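Local coordinates for alkaline serine protease (Pseudoalteromonas sp., PDB 1Y9Z), which probably cleaves peptide bonds as a cold-adapted, subtilisin-like serine endopeptidase of an Antarctic bacterium, at residues R24-I29 / V125-L130; V151-A156 / Y171-S176. One frame throughout, in Å; residues are numbered along the deposited sequence.

Interaction 1 of 2, residues R24-I29 / V125-L130. With PMS (phenylmethanesulfonic acid), chain H.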
loop_
_atom_site.group_PDB
_atom_site.type_symbol
_atom_site.label_atom_id
_atom_site.label_comp_id
_atom_site.label_asym_id
_atom_site.label_seq_id
_atom_site.Cartn_x
_atom_site.Cartn_y
_atom_site.Cartn_z
ATOM N N ARG A 24 10.631 -15.099 -15.010
ATOM C CA ARG A 24 10.952 -13.720 -14.640
ATOM C C ARG A 24 11.570 -13.659 -13.242
ATOM O O ARG A 24 11.354 -14.540 -12.409
ATOM C CB ARG A 24 9.689 -12.844 -14.615
ATOM C CG ARG A 24 8.917 -12.705 -15.921
ATOM C CD ARG A 24 9.691 -11.922 -16.969
ATOM N NE ARG A 24 10.720 -12.737 -17.603
ATOM C CZ ARG A 24 11.640 -12.264 -18.435
ATOM N NH1 ARG A 24 12.537 -13.081 -18.967
ATOM N NH2 ARG A 24 11.669 -10.971 -18.733
ATOM N N THR A 25 12.341 -12.607 -12.997
ATOM C CA THR A 25 12.945 -12.394 -11.689
ATOM C C THR A 25 12.758 -10.930 -11.318
ATOM O O THR A 25 13.127 -10.037 -12.084
ATOM C CB THR A 25 14.457 -12.713 -11.670
ATOM O OG1 THR A 25 14.657 -14.112 -11.900
ATOM C CG2 THR A 25 15.058 -12.348 -10.315
ATOM N N ILE A 26 12.155 -10.688 -10.160
ATOM C CA ILE A 26 11.952 -9.325 -9.691
ATOM C C ILE A 26 12.804 -9.120 -8.444
ATOM O O ILE A 26 12.794 -9.945 -7.532
ATOM C CB ILE A 26 10.459 -9.030 -9.376
ATOM C CG1 ILE A 26 10.325 -7.622 -8.787
ATOM C CG2 ILE A 26 9.892 -10.075 -8.420
ATOM C CD1 ILE A 26 8.907 -7.095 -8.760
ATOM N N CYS A 27 13.562 -8.030 -8.429
ATOM C CA CYS A 27 14.430 -7.715 -7.304
ATOM C C CYS A 27 13.860 -6.560 -6.512
ATOM O O CYS A 27 13.563 -5.500 -7.068
ATOM C CB CYS A 27 15.815 -7.339 -7.806
ATOM S SG CYS A 27 17.137 -7.221 -6.557
ATOM N N ILE A 28 13.715 -6.779 -5.212
ATOM C CA ILE A 28 13.180 -5.771 -4.312
ATOM C C ILE A 28 14.313 -5.128 -3.519
ATOM O O ILE A 28 14.933 -5.770 -2.666
ATOM C CB ILE A 28 12.179 -6.393 -3.314
ATOM C CG1 ILE A 28 11.082 -7.146 -4.069
ATOM C CG2 ILE A 28 11.564 -5.306 -2.456
ATOM C CD1 ILE A 28 10.163 -7.957 -3.166
ATOM N N ILE A 29 14.602 -3.866 -3.825
ATOM C CA ILE A 29 15.636 -3.122 -3.109
ATOM C C ILE A 29 14.856 -2.395 -2.024
ATOM O O ILE A 29 14.106 -1.457 -2.306
ATOM C CB ILE A 29 16.343 -2.115 -4.039
ATOM C CG1 ILE A 29 17.061 -2.871 -5.161
ATOM C CG2 ILE A 29 17.324 -1.263 -3.244
ATOM C CD1 ILE A 29 17.838 -1.978 -6.118
ATOM N N VAL A 125 13.254 -7.251 -13.543
ATOM C CA VAL A 125 12.546 -6.103 -12.999
ATOM C C VAL A 125 13.182 -5.719 -11.669
ATOM O O VAL A 125 13.473 -6.582 -10.841
ATOM C CB VAL A 125 11.052 -6.429 -12.736
ATOM C CG1 VAL A 125 10.343 -5.211 -12.153
ATOM C CG2 VAL A 125 10.377 -6.879 -14.025
ATOM N N VAL A 126 13.422 -4.427 -11.481
ATOM C CA VAL A 126 13.988 -3.931 -10.234
ATOM C C VAL A 126 12.988 -2.921 -9.694
ATOM O O VAL A 126 12.704 -1.905 -10.339
ATOM C CB VAL A 126 15.358 -3.258 -10.451
ATOM C CG1 VAL A 126 15.866 -2.681 -9.138
ATOM C CG2 VAL A 126 16.356 -4.282 -10.988
ATOM N N THR A 127 12.438 -3.213 -8.520
ATOM C CA THR A 127 11.445 -2.345 -7.914
ATOM C C THR A 127 12.038 -1.626 -6.703
ATOM O O THR A 127 12.644 -2.242 -5.819
ATOM C CB THR A 127 10.176 -3.169 -7.557
ATOM O OG1 THR A 127 9.122 -2.290 -7.157
ATOM C CG2 THR A 127 10.469 -4.174 -6.453
ATOM N N MET A 128 11.865 -0.309 -6.683
ATOM C CA MET A 128 12.431 0.527 -5.636
ATOM C C MET A 128 11.421 1.453 -4.971
ATOM O O MET A 128 11.116 2.535 -5.480
ATOM C CB MET A 128 13.583 1.339 -6.237
ATOM C CG MET A 128 14.642 0.450 -6.884
ATOM S SD MET A 128 15.843 1.287 -7.946
ATOM C CE MET A 128 14.907 1.443 -9.457
ATOM N N SER A 129 10.896 1.015 -3.831
ATOM C CA SER A 129 9.943 1.815 -3.072
ATOM C C SER A 129 10.766 2.690 -2.144
ATOM O O SER A 129 10.713 2.560 -0.921
ATOM C CB SER A 129 9.002 0.913 -2.274
ATOM O OG SER A 129 8.063 0.288 -3.129
ATOM N N LEU A 130 11.540 3.580 -2.755
ATOM C CA LEU A 130 12.421 4.482 -2.035
ATOM C C LEU A 130 12.716 5.683 -2.917
ATOM O O LEU A 130 12.491 5.645 -4.126
ATOM C CB LEU A 130 13.724 3.754 -1.681
ATOM C CG LEU A 130 14.525 3.145 -2.839
ATOM C CD1 LEU A 130 15.424 4.206 -3.461
ATOM C CD2 LEU A 130 15.375 1.994 -2.325
HETATM C C PMS H . 8.791 5.863 1.136
HETATM S S PMS H . 8.163 5.440 -0.508
HETATM C C1 PMS H . 10.331 5.741 1.264
HETATM C C2 PMS H . 11.131 6.905 0.974
HETATM C C3 PMS H . 12.556 6.837 1.082
HETATM C C4 PMS H . 13.142 5.574 1.486
HETATM C C5 PMS H . 12.362 4.428 1.772
HETATM C C6 PMS H . 10.935 4.448 1.679
HETATM O O2S PMS H . 9.141 5.905 -1.485
HETATM O O1S PMS H . 6.893 6.091 -0.727
HETATM O O HOH W 1 11.363 -1.647 -2.832
#

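Interaction 2 of 2, residues V151-A156 / Y171-S176. With NA (sodium ion), chain F; NA (sodium ion), chain E; PMS (phenylmethanesulfonic acid), chain H.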
loop_
_atom_site.group_PDB
_atom_site.type_symbol
_atom_site.label_atom_id
_atom_site.label_comp_id
_atom_site.label_asym_id
_atom_site.label_seq_id
_atom_site.Cartn_x
_atom_site.Cartn_y
_atom_site.Cartn_z
ATOM N N VAL A 151 16.515 -4.152 -18.535
ATOM C CA VAL A 151 16.007 -4.249 -17.168
ATOM C C VAL A 151 14.950 -3.180 -16.916
ATOM O O VAL A 151 15.208 -1.990 -17.105
ATOM C CB VAL A 151 17.142 -4.076 -16.138
ATOM C CG1 VAL A 151 16.584 -4.193 -14.722
ATOM C CG2 VAL A 151 18.220 -5.118 -16.376
ATOM N N LEU A 152 13.760 -3.604 -16.497
ATOM C CA LEU A 152 12.672 -2.670 -16.218
ATOM C C LEU A 152 12.839 -2.107 -14.808
ATOM O O LEU A 152 12.903 -2.859 -13.830
ATOM C CB LEU A 152 11.315 -3.377 -16.351
ATOM C CG LEU A 152 10.043 -2.540 -16.160
ATOM C CD1 LEU A 152 9.970 -1.437 -17.205
ATOM C CD2 LEU A 152 8.826 -3.448 -16.276
ATOM N N LEU A 153 12.910 -0.781 -14.718
ATOM C CA LEU A 153 13.091 -0.085 -13.449
ATOM C C LEU A 153 11.814 0.647 -13.049
ATOM O O LEU A 153 11.254 1.417 -13.834
ATOM C CB LEU A 153 14.249 0.910 -13.572
ATOM C CG LEU A 153 15.561 0.332 -14.115
ATOM C CD1 LEU A 153 16.567 1.453 -14.312
ATOM C CD2 LEU A 153 16.105 -0.726 -13.159
ATOM N N ILE A 154 11.370 0.417 -11.817
ATOM C CA ILE A 154 10.144 1.017 -11.305
ATOM C C ILE A 154 10.387 1.557 -9.894
ATOM O O ILE A 154 11.003 0.883 -9.071
ATOM C CB ILE A 154 9.015 -0.043 -11.289
ATOM C CG1 ILE A 154 8.805 -0.581 -12.711
ATOM C CG2 ILE A 154 7.724 0.551 -10.748
ATOM C CD1 ILE A 154 7.918 -1.810 -12.790
ATOM N N ALA A 155 9.912 2.771 -9.619
ATOM C CA ALA A 155 10.121 3.381 -8.309
ATOM C C ALA A 155 8.995 4.312 -7.870
ATOM O O ALA A 155 8.201 4.785 -8.687
ATOM C CB ALA A 155 11.449 4.132 -8.300
ATOM N N ALA A 156 8.960 4.590 -6.571
ATOM C CA ALA A 156 7.937 5.439 -5.961
ATOM C C ALA A 156 8.143 6.935 -6.177
ATOM O O ALA A 156 9.249 7.450 -6.028
ATOM C CB ALA A 156 7.859 5.145 -4.467
ATOM N N TYR A 171 14.008 9.774 -13.019
ATOM C CA TYR A 171 14.942 9.629 -14.139
ATOM C C TYR A 171 14.089 9.060 -15.277
ATOM O O TYR A 171 13.118 8.347 -15.024
ATOM C CB TYR A 171 16.057 8.630 -13.811
ATOM C CG TYR A 171 17.102 9.133 -12.842
ATOM C CD1 TYR A 171 17.435 8.394 -11.709
ATOM C CD2 TYR A 171 17.784 10.329 -13.070
ATOM C CE1 TYR A 171 18.418 8.824 -10.830
ATOM C CE2 TYR A 171 18.774 10.771 -12.195
ATOM C CZ TYR A 171 19.084 10.012 -11.078
ATOM O OH TYR A 171 20.063 10.436 -10.210
ATOM N N ASP A 172 14.446 9.354 -16.521
ATOM C CA ASP A 172 13.668 8.859 -17.655
ATOM C C ASP A 172 13.696 7.342 -17.836
ATOM O O ASP A 172 12.824 6.775 -18.493
ATOM C CB ASP A 172 14.137 9.525 -18.952
ATOM C CG ASP A 172 13.765 10.991 -19.019
ATOM O OD1 ASP A 172 12.583 11.311 -18.778
ATOM O OD2 ASP A 172 14.651 11.818 -19.321
ATOM N N SER A 173 14.694 6.687 -17.251
ATOM C CA SER A 173 14.841 5.238 -17.369
ATOM C C SER A 173 14.018 4.461 -16.346
ATOM O O SER A 173 14.026 3.227 -16.347
ATOM C CB SER A 173 16.311 4.862 -17.194
ATOM O OG SER A 173 16.766 5.235 -15.901
ATOM N N VAL A 174 13.309 5.184 -15.487
ATOM C CA VAL A 174 12.521 4.567 -14.423
ATOM C C VAL A 174 11.057 4.989 -14.452
ATOM O O VAL A 174 10.747 6.150 -14.729
ATOM C CB VAL A 174 13.109 4.961 -13.042
ATOM C CG1 VAL A 174 12.367 4.253 -11.921
ATOM C CG2 VAL A 174 14.598 4.648 -13.001
ATOM N N MET A 175 10.158 4.047 -14.170
ATOM C CA MET A 175 8.734 4.364 -14.125
ATOM C C MET A 175 8.422 4.986 -12.768
ATOM O O MET A 175 8.642 4.358 -11.729
ATOM C CB MET A 175 7.873 3.107 -14.289
ATOM C CG MET A 175 7.975 2.413 -15.630
ATOM S SD MET A 175 6.752 1.084 -15.774
ATOM C CE MET A 175 5.312 2.009 -16.305
ATOM N N SER A 176 7.926 6.220 -12.772
ATOM C CA SER A 176 7.565 6.901 -11.531
ATOM C C SER A 176 6.115 6.551 -11.216
ATOM O O SER A 176 5.212 6.848 -11.998
ATOM C CB SER A 176 7.717 8.413 -11.689
ATOM O OG SER A 176 7.300 9.079 -10.512
HETATM NA NA NA F . 8.562 8.136 -15.029
HETATM NA NA NA E . 10.860 8.380 -14.486
HETATM C C PMS H . 8.791 5.863 1.136
HETATM S S PMS H . 8.163 5.440 -0.508
HETATM C C1 PMS H . 10.331 5.741 1.264
HETATM C C2 PMS H . 11.131 6.905 0.974
HETATM C C3 PMS H . 12.556 6.837 1.082
HETATM C C4 PMS H . 13.142 5.574 1.486
HETATM C C5 PMS H . 12.362 4.428 1.772
HETATM C C6 PMS H . 10.935 4.448 1.679
HETATM O O2S PMS H . 9.141 5.905 -1.485
HETATM O O1S PMS H . 6.893 6.091 -0.727
HETATM O O HOH W 2 12.076 1.202 -16.615
#

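Interaction 1 of 2, residues R24-I29 / V125-L130
The parallel beta-sheet at the heart of the subtilisin-like alpha/beta domain pairs I26, C27 and I28 with V125, V126 and T127, and this strand pair runs out beside the pocket that holds phenylmethanesulfonic acid. Four nearly straight backbone bonds form the ladder: V125 N gives to T25 O, C27 N to V125 O at 2.8 Å, T127 N to C27 O at 2.9 Å, and I29 N to T127 O. On one face, I26 keeps CG1 anti to its own nitrogen (chi1 176°), which brings CD1 within 4.0 Å of T127 CG2 and 4.1 Å of V125 CG1. With an alanine at I26 the methyls of V125 and T127 would probably lose their shared neighbour, and a gap would open beside them on this face of the sheet. T127 uses both branches: CG2 lies beside I28 CG1 at 3.9 Å, while OG1 is hydrogen-bonded to S376 of helix 368-385. On the face of C27, V126 and M128, I29 CD1 slants across V126 CG1 at 3.7 Å and I29 CG2 meets L130 CD2; C27 is tied by a disulfide to C117. Beyond T127 the ladder gives way to a water that accepts from S129 N at 2.9 Å and lies within hydrogen-bonding distance of I29 O. The chain then bends through an inverse gamma turn centred on S129, and L130 CB comes to 3.7 Å from ring atom C4 of the ligand. Catalytic-site loops that issue from the C-terminal edge of a parallel sheet are typical of the subtilase fold.

Interaction 2 of 2, residues V151-A156 / Y171-S176
A further parallel pair of the same alpha/beta sheet sets I154 beside M175 and A155 beside S176, and the chain leading into the second strand carries a sodium site. Two nearly straight bonds hold the backbones: M175 N gives to L153 O at 2.9 Å, and A155 N gives to M175 O. Just ahead of these, a water accepts from L153 N and donates to S173 O, linking the two segments. V174 sets its two methyls against different residues of the neighbouring strand. Its CG1, anti to the backbone nitrogen (chi1 -176°), rests 3.7 Å from A155 CB, and CG2 reaches L153 CB at 3.8 Å, the side chains of V174 and L153 crossing at about a right angle. On the opposite face, I154 and M175 lie side by side, I154 CG1 being 4.0 Å from M175 SD. The type I turn from Y171 to V174 directs two carbonyls at one sodium ion, Y171 O at 2.3 Å and V174 O at 2.2 Å; A169 and Q195 complete its protein ligands. V174 O also meets the second sodium, more distantly at 3.0 Å, together with Q195 and E197, but the two ion positions are only about 2.4 Å apart, so full occupancy of both at once is doubtful. At the far end A156 CB approaches O2S of the sulfonate. Around the pair, L153 and S173 pack against helix 137-148, L152 and M175 against helix 391-401, and I154 against helix 368-385, while strands 125-128 and 196-201 flank it within the sheet.

Interactions 1 and 2 illustrate how one parallel sheet is built in steps: their centres lie 10 Å apart, and strands 125-128 and 152-156 are direct neighbours, so the four segments stand in the order 24-29, 125-130, 151-156, 171-176 both along the chain and across the sheet. Probable hydrogen bonds from V126 N to L152 O and from M128 N to I154 O, 2.8 Å, join them. Helix 137-148 lies in the connection between the middle strands, and helix 368-385 packs on both contacts. S129 and L130, just after strand 125-128, and A156, at the end of strand 152-156, approach phenylmethanesulfonic acid, consistent with the sheet setting these parts of the pocket relative to each other.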